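Prophage MuSo2, 43 kDa tail protein (Shewanella oneidensis, PDB 3CDD) probably serves as a hub protein of the baseplate in a Mu-like phage tail, assembling as a trimer built largely of beta-barrel-like domains. Local coordinates at residues Glu38-Phe43 / Thr88-Val93; Asn197-Arg202 / Thr286-Arg291; Ile301-Pro306 / Met318-Ile323. One frame throughout, in Å; residues are numbered along the deposited sequence. Where two conformers were deposited one is given.

Contact 1. Residues Glu38-Phe43 / Thr88-Val93; sequences EMTYKF and TITISV
M39 and Y41 pair with I91 and I89 as the hydrogen-bonded pairs of an antiparallel ladder in the N-terminal GpP-like domain, a member of the phage barrel group. The axes of strand 38-42 and strand 88-93 approach to 4.7 Å and run almost exactly antiparallel, at 176°. Four backbone bonds join them. M39 N gives its hydrogen to I91 O at 2.9 Å, and Y41 N to I89 O at 2.8 Å. The returning bonds run from I91 N to M39 O and from I89 N to Y41 O. T40–T90 lies between these pairs as a non-hydrogen-bonded pair, and E38–S92 and K42–T88 flank them.

On the face of M39, Y41, I89 and I91 the touches are apolar. M39 CB meets I91 CG1. The ring of F43 lies obliquely to I89, and F43 CE2 is 3.7 Å from I89 CD1. The selenium of M39 turns away from the partner strand and lies in plane at the edge of the Y41 ring. W19 packs on M39, and F53 meets both Y41 and I89. I311 of the second subunit also covers I89.

The other face is polar and partly open. T40 and T90 stand side by side and point the same way, with OG1 of T40 3.4 Å from CG2 of T90. With CG anti to the backbone N (chi1 -179°) and the rest extended, the E38 carboxylate reaches CG2 of T90. A water links OE2 of E38 to OG of S92. S87 and D85 set the other end: S87 OG takes a bond from K42 NZ, and D85 OD1 is bonded to T88 OG1. The K42 chain bends at chi2 and chi3, and NZ thereby reaches T88 OG1 at 2.6 Å.

Contact 2. Residues Asn197-Arg202 / Thr286-Arg291; sequences NVKAAR and TVTGWR
K199 and A200 both face T286, and the backbone bonds among them hold this contact. T286 O takes two hydrogens. One comes from K199 N at 3.0 Å, nearly in line with the carbonyl but with the hydrogen bent off line (N-H...O angle 135°). The other comes from A200 N at 3.3 Å, a longer bond but a straighter one at 164°. In return T286 N donates to A200 O at 2.8 Å. One carbonyl thus serves two successive amides.

Two waters extend the polar contact. The first donates to N197 O and accepts from T288 N, so it joins the backbones beyond the last direct bond. The second accepts from K199 NZ and is bonded to OG1 of T288. K199 reaches it with CG anti to the backbone N (chi1 178°), an extended chain and a turn only at chi4. The side chain of N197 is used elsewhere, on S191 O and I193 N.

Side-chain packing is slight. The K199 side chain crosses T286 at a slant, with K199 CD 4.1 Å from T286 CG2. CB of A200 and CB of T286 lie 4.2 Å apart. V287 CG1 rests against the carbonyl oxygen of N197, 3.4 Å from N197 O, while I336 and W299 pack on the V287 side chain within the same chain.

The third subunit packs on residues 198-202. Y50 OH of that subunit bonds to K199 O, and its Y84 packs on V198 and A201. A201 and R202 pair in an antiparallel ladder with a strand of that subunit, so the sheet runs on across the trimer interface. Within the chain, the doubled residues opposite T286 make a classic beta bulge at the point where strand 200-206 meets strand 281-288.

Contact 3. Residues Ile301-Pro306 / Met318-Ile323; sequences INTLVP and MLIASI
L304 and V305 face L319 and M318 across an antiparallel ladder, and this is the regular part of the contact. The axes of strand 304-306 and strand 318-323 approach to 4.7 Å but are strongly twisted, at 128°. V305 N donates to M318 O at 2.8 Å. The returning bond from M318 N to V305 O is as short, but its donor stands above the carbonyl plane, 44° out of it.

The apolar packing is dense here. CD2 of L304 meets CD1 of L319 at 3.7 Å, on one face of the ladder. On the other face CG1 of V305 meets CG1 of I320 at 4.0 Å, the two side chains crossing at about a right angle. OG1 of T303 lies alongside CD1 of I320, both side chains pointing the same way. That hydroxyl is bonded to N300 O.

Before T303, at N302 and I301, the chain departs from the regular ladder. I320 N still donates to T303 O, almost straight, and N302 N donates to I320 O at 2.7 Å. I320 is therefore gripped through both its N and its O. I301 CG2 rests against A321 O, 3.7 Å away.

The more open part is at N302. CG of N302 is anti to the backbone N (chi1 -157°), which brings OD1 over the methyls of L319. The amide is fixed by S184 N and R182 O.

Strand 331-339 pairs along the other edge of strand 317-328, with L319 bonded to V339. V338 packs on V305 and M318, and I336 on I320. A321 and S322 both face S337 and form a classic beta bulge. There A321 is backbone-bonded to L28 and S322 OG to R26 O, and strand 21-27 of the N-terminal domain pairs with strand 317-328 from that point.

In the fold
Contact 3 is the core contact, with most of its touching residues buried and packing largely aliphatic. Contacts 1 and 2 are partly buried and lie nearer the surface, where threonines, lysines and bridging waters share the work. Contact 1 joins strands of the N-terminal domain, about 34 Å from contact 3, centre to centre. Strand 317-328 of contact 3 pairs with strand 21-27, which in turn pairs with strand 34-42 of contact 1. Contacts 2 and 3 are closer, with centres about 14 Å apart, and both border strand 331-339. Neighbouring subunits touch contacts 1 and 2, whereas no other chain of the assembly touches contact 3.

Contact 1. Residues Glu38-Phe43 / Thr88-Val93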
loop_
_atom_site.group_PDB
_atom_site.type_symbol
_atom_site.label_atom_id
_atom_site.label_comp_id
_atom_site.label_asym_id
_atom_site.label_seq_id
_atom_site.Cartn_x
_atom_site.Cartn_y
_atom_site.Cartn_z
ATOM N N GLU A 38 0.629 9.212 23.936
ATOM C CA GLU A 38 1.312 8.050 24.447
ATOM C C GLU A 38 2.080 8.383 25.731
ATOM O O GLU A 38 2.669 9.463 25.860
ATOM C CB GLU A 38 2.248 7.506 23.381
ATOM C CG GLU A 38 3.009 6.276 23.788
ATOM C CD GLU A 38 3.953 5.834 22.692
ATOM O OE1 GLU A 38 5.007 6.490 22.498
ATOM O OE2 GLU A 38 3.621 4.848 22.007
HETATM N N MSE A 39 2.057 7.441 26.675
HETATM C CA MSE A 39 2.825 7.539 27.926
HETATM C C MSE A 39 3.607 6.242 28.093
HETATM O O MSE A 39 3.011 5.176 28.245
HETATM C CB MSE A 39 1.870 7.749 29.107
HETATM C CG MSE A 39 2.411 8.584 30.282
HETATM SE SE MSE A 39 1.019 8.689 31.664
HETATM C CE MSE A 39 -0.339 9.837 30.878
ATOM N N THR A 40 4.931 6.336 28.061
ATOM C CA THR A 40 5.843 5.175 28.197
ATOM C C THR A 40 6.645 5.215 29.502
ATOM O O THR A 40 7.453 6.124 29.733
ATOM C CB THR A 40 6.802 5.075 26.982
ATOM O OG1 THR A 40 6.033 5.040 25.779
ATOM C CG2 THR A 40 7.718 3.842 27.047
ATOM N N TYR A 41 6.384 4.254 30.376
ATOM C CA TYR A 41 7.172 4.115 31.587
ATOM C C TYR A 41 8.154 2.954 31.457
ATOM O O TYR A 41 7.813 1.915 30.909
ATOM C CB TYR A 41 6.277 3.915 32.805
ATOM C CG TYR A 41 5.670 5.170 33.366
ATOM C CD1 TYR A 41 4.548 5.744 32.780
ATOM C CD2 TYR A 41 6.207 5.781 34.510
ATOM C CE1 TYR A 41 3.961 6.913 33.312
ATOM C CE2 TYR A 41 5.637 6.949 35.048
ATOM C CZ TYR A 41 4.506 7.500 34.431
ATOM O OH TYR A 41 3.924 8.648 34.931
ATOM N N LYS A 42 9.369 3.165 31.959
ATOM C CA LYS A 42 10.381 2.119 32.106
ATOM C C LYS A 42 10.608 1.783 33.598
ATOM O O LYS A 42 10.820 2.680 34.421
ATOM C CB LYS A 42 11.708 2.556 31.483
ATOM C CG LYS A 42 11.722 2.672 29.968
ATOM C CD LYS A 42 11.439 1.347 29.243
ATOM C CE LYS A 42 12.488 0.299 29.540
ATOM N NZ LYS A 42 12.109 -1.058 28.992
ATOM N N PHE A 43 10.575 0.487 33.917
ATOM C CA PHE A 43 10.780 0.001 35.268
ATOM C C PHE A 43 12.066 -0.809 35.342
ATOM O O PHE A 43 12.110 -1.962 34.900
ATOM C CB PHE A 43 9.588 -0.837 35.702
ATOM C CG PHE A 43 8.288 -0.080 35.677
ATOM C CD1 PHE A 43 7.800 0.521 36.825
ATOM C CD2 PHE A 43 7.574 0.054 34.504
ATOM C CE1 PHE A 43 6.605 1.239 36.791
ATOM C CE2 PHE A 43 6.388 0.760 34.464
ATOM C CZ PHE A 43 5.902 1.346 35.610
ATOM N N THR A 88 8.661 -2.290 30.895
ATOM C CA THR A 88 7.990 -1.264 30.089
ATOM C C THR A 88 6.491 -1.366 30.276
ATOM O O THR A 88 5.941 -2.461 30.295
ATOM C CB THR A 88 8.292 -1.409 28.563
ATOM O OG1 THR A 88 9.675 -1.715 28.369
ATOM C CG2 THR A 88 7.986 -0.125 27.799
ATOM N N ILE A 89 5.847 -0.222 30.454
ATOM C CA ILE A 89 4.396 -0.111 30.262
ATOM C C ILE A 89 4.150 1.099 29.366
ATOM O O ILE A 89 4.580 2.222 29.677
ATOM C CB ILE A 89 3.586 0.025 31.578
ATOM C CG1 ILE A 89 3.813 -1.182 32.486
ATOM C CG2 ILE A 89 2.071 0.154 31.273
ATOM C CD1 ILE A 89 3.240 -1.031 33.923
ATOM N N THR A 90 3.480 0.857 28.245
ATOM C CA THR A 90 3.142 1.907 27.301
ATOM C C THR A 90 1.640 1.898 27.140
ATOM O O THR A 90 1.050 0.860 26.800
ATOM C CB THR A 90 3.777 1.633 25.929
ATOM O OG1 THR A 90 5.178 1.395 26.098
ATOM C CG2 THR A 90 3.571 2.792 24.971
ATOM N N ILE A 91 1.020 3.041 27.410
ATOM C CA ILE A 91 -0.399 3.230 27.101
ATOM C C ILE A 91 -0.524 4.361 26.090
ATOM O O ILE A 91 0.195 5.338 26.155
ATOM C CB ILE A 91 -1.246 3.561 28.344
ATOM C CG1 ILE A 91 -0.762 4.859 29.006
ATOM C CG2 ILE A 91 -1.217 2.408 29.361
ATOM C CD1 ILE A 91 -1.894 5.784 29.392
ATOM N N SER A 92 -1.378 4.191 25.099
ATOM C CA SER A 92 -1.664 5.285 24.192
ATOM C C SER A 92 -3.104 5.201 23.761
ATOM O O SER A 92 -3.710 4.109 23.756
ATOM C CB SER A 92 -0.678 5.365 23.000
ATOM O OG SER A 92 -0.864 4.400 21.990
ATOM N N VAL A 93 -3.671 6.374 23.486
ATOM C CA VAL A 93 -4.972 6.490 22.848
ATOM C C VAL A 93 -4.798 7.252 21.531
ATOM O O VAL A 93 -3.850 8.053 21.356
ATOM C CB VAL A 93 -5.996 7.233 23.741
ATOM C CG1 VAL A 93 -6.420 6.357 24.925
ATOM C CG2 VAL A 93 -5.430 8.576 24.230
HETATM O O HOH W 1 1.392 3.066 21.714
#

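Contact 2. Residues Asn197-Arg202 / Thr286-Arg291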
loop_
_atom_site.group_PDB
_atom_site.type_symbol
_atom_site.label_atom_id
_atom_site.label_comp_id
_atom_site.label_asym_id
_atom_site.label_seq_id
_atom_site.Cartn_x
_atom_site.Cartn_y
_atom_site.Cartn_z
ATOM N N ASN A 197 11.873 33.012 12.664
ATOM C CA ASN A 197 11.077 32.090 13.479
ATOM C C ASN A 197 10.923 30.670 12.909
ATOM O O ASN A 197 10.188 29.844 13.465
ATOM C CB ASN A 197 9.705 32.694 13.821
ATOM C CG ASN A 197 8.841 32.981 12.582
ATOM O OD1 ASN A 197 9.307 32.928 11.437
ATOM N ND2 ASN A 197 7.570 33.296 12.821
ATOM N N VAL A 198 11.637 30.384 11.825
ATOM C CA VAL A 198 11.597 29.071 11.232
ATOM C C VAL A 198 12.745 28.213 11.750
ATOM O O VAL A 198 13.918 28.466 11.446
ATOM C CB VAL A 198 11.634 29.132 9.690
ATOM C CG1 VAL A 198 11.755 27.724 9.108
ATOM C CG2 VAL A 198 10.396 29.801 9.172
ATOM N N LYS A 199 12.391 27.175 12.506
ATOM C CA LYS A 199 13.373 26.237 13.032
ATOM C C LYS A 199 13.860 25.293 11.912
ATOM O O LYS A 199 15.045 25.061 11.759
ATOM C CB LYS A 199 12.761 25.441 14.192
ATOM C CG LYS A 199 13.680 24.384 14.816
ATOM C CD LYS A 199 12.889 23.376 15.631
ATOM C CE LYS A 199 13.796 22.333 16.281
ATOM N NZ LYS A 199 14.028 22.671 17.706
ATOM N N ALA A 200 12.931 24.767 11.124
ATOM C CA ALA A 200 13.274 23.908 10.000
ATOM C C ALA A 200 12.146 23.948 9.007
ATOM O O ALA A 200 11.036 24.373 9.345
ATOM C CB ALA A 200 13.511 22.477 10.479
ATOM N N ALA A 201 12.403 23.496 7.779
ATOM C CA ALA A 201 11.377 23.476 6.742
ATOM C C ALA A 201 11.669 22.468 5.655
ATOM O O ALA A 201 12.810 22.034 5.455
ATOM C CB ALA A 201 11.180 24.847 6.124
ATOM N N ARG A 202 10.633 22.170 4.899
ATOM C CA ARG A 202 10.682 21.109 3.933
ATOM C C ARG A 202 9.704 21.445 2.806
ATOM O O ARG A 202 8.613 21.908 3.083
ATOM C CB ARG A 202 10.228 19.858 4.712
ATOM C CG ARG A 202 10.110 18.590 4.009
ATOM C CD ARG A 202 9.823 17.505 5.031
ATOM N NE ARG A 202 8.395 17.253 5.236
ATOM C CZ ARG A 202 7.779 16.088 5.031
ATOM N NH1 ARG A 202 8.448 15.012 4.615
ATOM N NH2 ARG A 202 6.482 15.988 5.264
ATOM N N THR A 286 8.423 24.069 10.341
ATOM C CA THR A 286 8.496 23.639 11.725
ATOM C C THR A 286 8.896 24.857 12.556
ATOM O O THR A 286 9.959 25.461 12.327
ATOM C CB THR A 286 9.548 22.551 11.877
ATOM O OG1 THR A 286 9.218 21.421 11.028
ATOM C CG2 THR A 286 9.690 22.124 13.327
ATOM N N VAL A 287 8.038 25.205 13.526
ATOM C CA VAL A 287 8.310 26.278 14.471
ATOM C C VAL A 287 8.318 25.725 15.909
ATOM O O VAL A 287 7.781 24.627 16.176
ATOM C CB VAL A 287 7.282 27.459 14.313
ATOM C CG1 VAL A 287 7.341 28.035 12.863
ATOM C CG2 VAL A 287 5.864 27.019 14.634
ATOM N N THR A 288 8.924 26.489 16.819
ATOM C CA THR A 288 8.957 26.170 18.230
ATOM C C THR A 288 7.674 26.672 18.907
ATOM O O THR A 288 7.260 27.814 18.695
ATOM C CB THR A 288 10.226 26.778 18.909
ATOM O OG1 THR A 288 11.388 26.048 18.500
ATOM C CG2 THR A 288 10.141 26.708 20.444
ATOM N N GLY A 289 7.045 25.817 19.723
ATOM C CA GLY A 289 5.834 26.214 20.450
ATOM C C GLY A 289 4.570 26.011 19.629
ATOM O O GLY A 289 4.593 26.052 18.425
ATOM N N TRP A 290 3.464 25.765 20.300
ATOM C CA TRP A 290 2.150 25.652 19.664
ATOM C C TRP A 290 1.490 27.033 19.539
ATOM O O TRP A 290 0.493 27.210 18.814
ATOM C CB TRP A 290 1.286 24.793 20.568
ATOM C CG TRP A 290 1.658 23.357 20.602
ATOM C CD1 TRP A 290 2.825 22.769 20.144
ATOM C CD2 TRP A 290 0.840 22.296 21.104
ATOM N NE1 TRP A 290 2.770 21.384 20.353
ATOM C CE2 TRP A 290 1.564 21.080 20.935
ATOM C CE3 TRP A 290 -0.454 22.247 21.649
ATOM C CZ2 TRP A 290 1.039 19.846 21.325
ATOM C CZ3 TRP A 290 -0.966 21.026 22.038
ATOM C CH2 TRP A 290 -0.230 19.840 21.863
ATOM N N ARG A 291 2.049 27.997 20.273
ATOM C CA ARG A 291 1.550 29.374 20.306
ATOM C C ARG A 291 2.436 30.333 19.528
ATOM O O ARG A 291 3.675 30.229 19.541
ATOM C CB ARG A 291 1.475 29.862 21.736
ATOM C CG ARG A 291 0.419 29.177 22.529
ATOM C CD ARG A 291 0.056 29.967 23.766
ATOM N NE ARG A 291 -0.861 29.184 24.582
ATOM C CZ ARG A 291 -2.185 29.254 24.505
ATOM N NH1 ARG A 291 -2.762 30.101 23.655
ATOM N NH2 ARG A 291 -2.928 28.486 25.299
HETATM O O HOH W 2 10.464 28.687 15.655
HETATM O O HOH W 3 12.549 24.053 19.472
#

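Contact 3. Residues Ile301-Pro306 / Met318-Ile323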
loop_
_atom_site.group_PDB
_atom_site.type_symbol
_atom_site.label_atom_id
_atom_site.label_comp_id
_atom_site.label_asym_id
_atom_site.label_seq_id
_atom_site.Cartn_x
_atom_site.Cartn_y
_atom_site.Cartn_z
ATOM N N ILE A 301 -5.652 26.929 11.565
ATOM C CA ILE A 301 -5.862 26.639 10.148
ATOM C C ILE A 301 -6.700 27.748 9.525
ATOM O O ILE A 301 -7.395 28.472 10.226
ATOM C CB ILE A 301 -6.562 25.263 9.868
ATOM C CG1 ILE A 301 -7.891 25.134 10.642
ATOM C CG2 ILE A 301 -5.598 24.078 10.122
ATOM C CD1 ILE A 301 -8.631 23.787 10.397
ATOM N N ASN A 302 -6.633 27.863 8.201
ATOM C CA ASN A 302 -7.412 28.864 7.462
ATOM C C ASN A 302 -7.127 30.270 7.961
ATOM O O ASN A 302 -8.044 31.069 8.197
ATOM C CB ASN A 302 -8.909 28.547 7.507
ATOM C CG ASN A 302 -9.668 29.177 6.364
ATOM O OD1 ASN A 302 -9.071 29.538 5.338
ATOM N ND2 ASN A 302 -10.997 29.325 6.525
ATOM N N THR A 303 -5.845 30.552 8.158
ATOM C CA THR A 303 -5.381 31.911 8.361
ATOM C C THR A 303 -4.220 32.156 7.417
ATOM O O THR A 303 -3.551 31.202 6.973
ATOM C CB THR A 303 -4.963 32.223 9.829
ATOM O OG1 THR A 303 -4.042 31.240 10.302
ATOM C CG2 THR A 303 -6.189 32.294 10.775
ATOM N N LEU A 304 -3.997 33.428 7.094
ATOM C CA LEU A 304 -2.980 33.805 6.126
ATOM C C LEU A 304 -1.684 34.208 6.837
ATOM O O LEU A 304 -1.707 34.918 7.868
ATOM C CB LEU A 304 -3.488 34.967 5.237
ATOM C CG LEU A 304 -4.628 34.758 4.223
ATOM C CD1 LEU A 304 -4.994 36.082 3.586
ATOM C CD2 LEU A 304 -4.259 33.755 3.139
ATOM N N VAL A 305 -0.566 33.765 6.261
ATOM C CA VAL A 305 0.754 33.985 6.836
ATOM C C VAL A 305 1.756 34.388 5.721
ATOM O O VAL A 305 1.951 33.639 4.767
ATOM C CB VAL A 305 1.188 32.721 7.651
ATOM C CG1 VAL A 305 1.489 31.537 6.728
ATOM C CG2 VAL A 305 2.369 33.024 8.531
ATOM N N PRO A 306 2.338 35.605 5.793
ATOM C CA PRO A 306 3.394 35.865 4.800
ATOM C C PRO A 306 4.552 34.859 4.905
ATOM O O PRO A 306 4.917 34.421 5.988
ATOM C CB PRO A 306 3.873 37.292 5.131
ATOM C CG PRO A 306 2.734 37.930 5.856
ATOM C CD PRO A 306 2.095 36.784 6.653
HETATM N N MSE A 318 0.642 33.087 2.311
HETATM C CA MSE A 318 0.152 31.727 2.155
HETATM C C MSE A 318 -1.000 31.444 3.106
HETATM O O MSE A 318 -1.187 32.156 4.095
HETATM C CB MSE A 318 1.288 30.725 2.405
HETATM C CG MSE A 318 2.538 31.006 1.579
HETATM SE SE MSE A 318 2.493 30.200 -0.167
HETATM C CE MSE A 318 3.563 28.667 0.276
ATOM N N LEU A 319 -1.767 30.404 2.801
ATOM C CA LEU A 319 -2.847 29.972 3.677
ATOM C C LEU A 319 -2.407 28.756 4.493
ATOM O O LEU A 319 -1.881 27.796 3.938
ATOM C CB LEU A 319 -4.103 29.636 2.861
ATOM C CG LEU A 319 -5.339 29.367 3.748
ATOM C CD1 LEU A 319 -5.970 30.678 4.226
ATOM C CD2 LEU A 319 -6.357 28.458 3.063
ATOM N N ILE A 320 -2.626 28.790 5.804
ATOM C CA ILE A 320 -2.359 27.596 6.613
ATOM C C ILE A 320 -3.453 26.561 6.381
ATOM O O ILE A 320 -4.601 26.758 6.780
ATOM C CB ILE A 320 -2.226 27.889 8.131
ATOM C CG1 ILE A 320 -1.101 28.904 8.384
ATOM C CG2 ILE A 320 -2.020 26.563 8.901
ATOM C CD1 ILE A 320 -0.876 29.231 9.853
ATOM N N ALA A 321 -3.073 25.446 5.769
ATOM C CA ALA A 321 -3.996 24.358 5.460
ATOM C C ALA A 321 -4.021 23.268 6.543
ATOM O O ALA A 321 -5.046 22.615 6.764
ATOM C CB ALA A 321 -3.657 23.739 4.103
ATOM N N SER A 322 -2.903 23.065 7.224
ATOM C CA SER A 322 -2.853 22.026 8.219
ATOM C C SER A 322 -1.820 22.352 9.264
ATOM O O SER A 322 -0.848 23.024 8.965
ATOM C CB SER A 322 -2.452 20.728 7.527
ATOM O OG SER A 322 -2.673 19.654 8.395
ATOM N N ILE A 323 -1.995 21.823 10.469
ATOM C CA ILE A 323 -1.011 21.988 11.512
ATOM C C ILE A 323 -0.826 20.672 12.213
ATOM O O ILE A 323 -1.816 20.053 12.606
ATOM C CB ILE A 323 -1.455 23.067 12.576
ATOM C CG1 ILE A 323 -1.647 24.422 11.921
ATOM C CG2 ILE A 323 -0.392 23.234 13.628
ATOM C CD1 ILE A 323 -2.526 25.357 12.775
#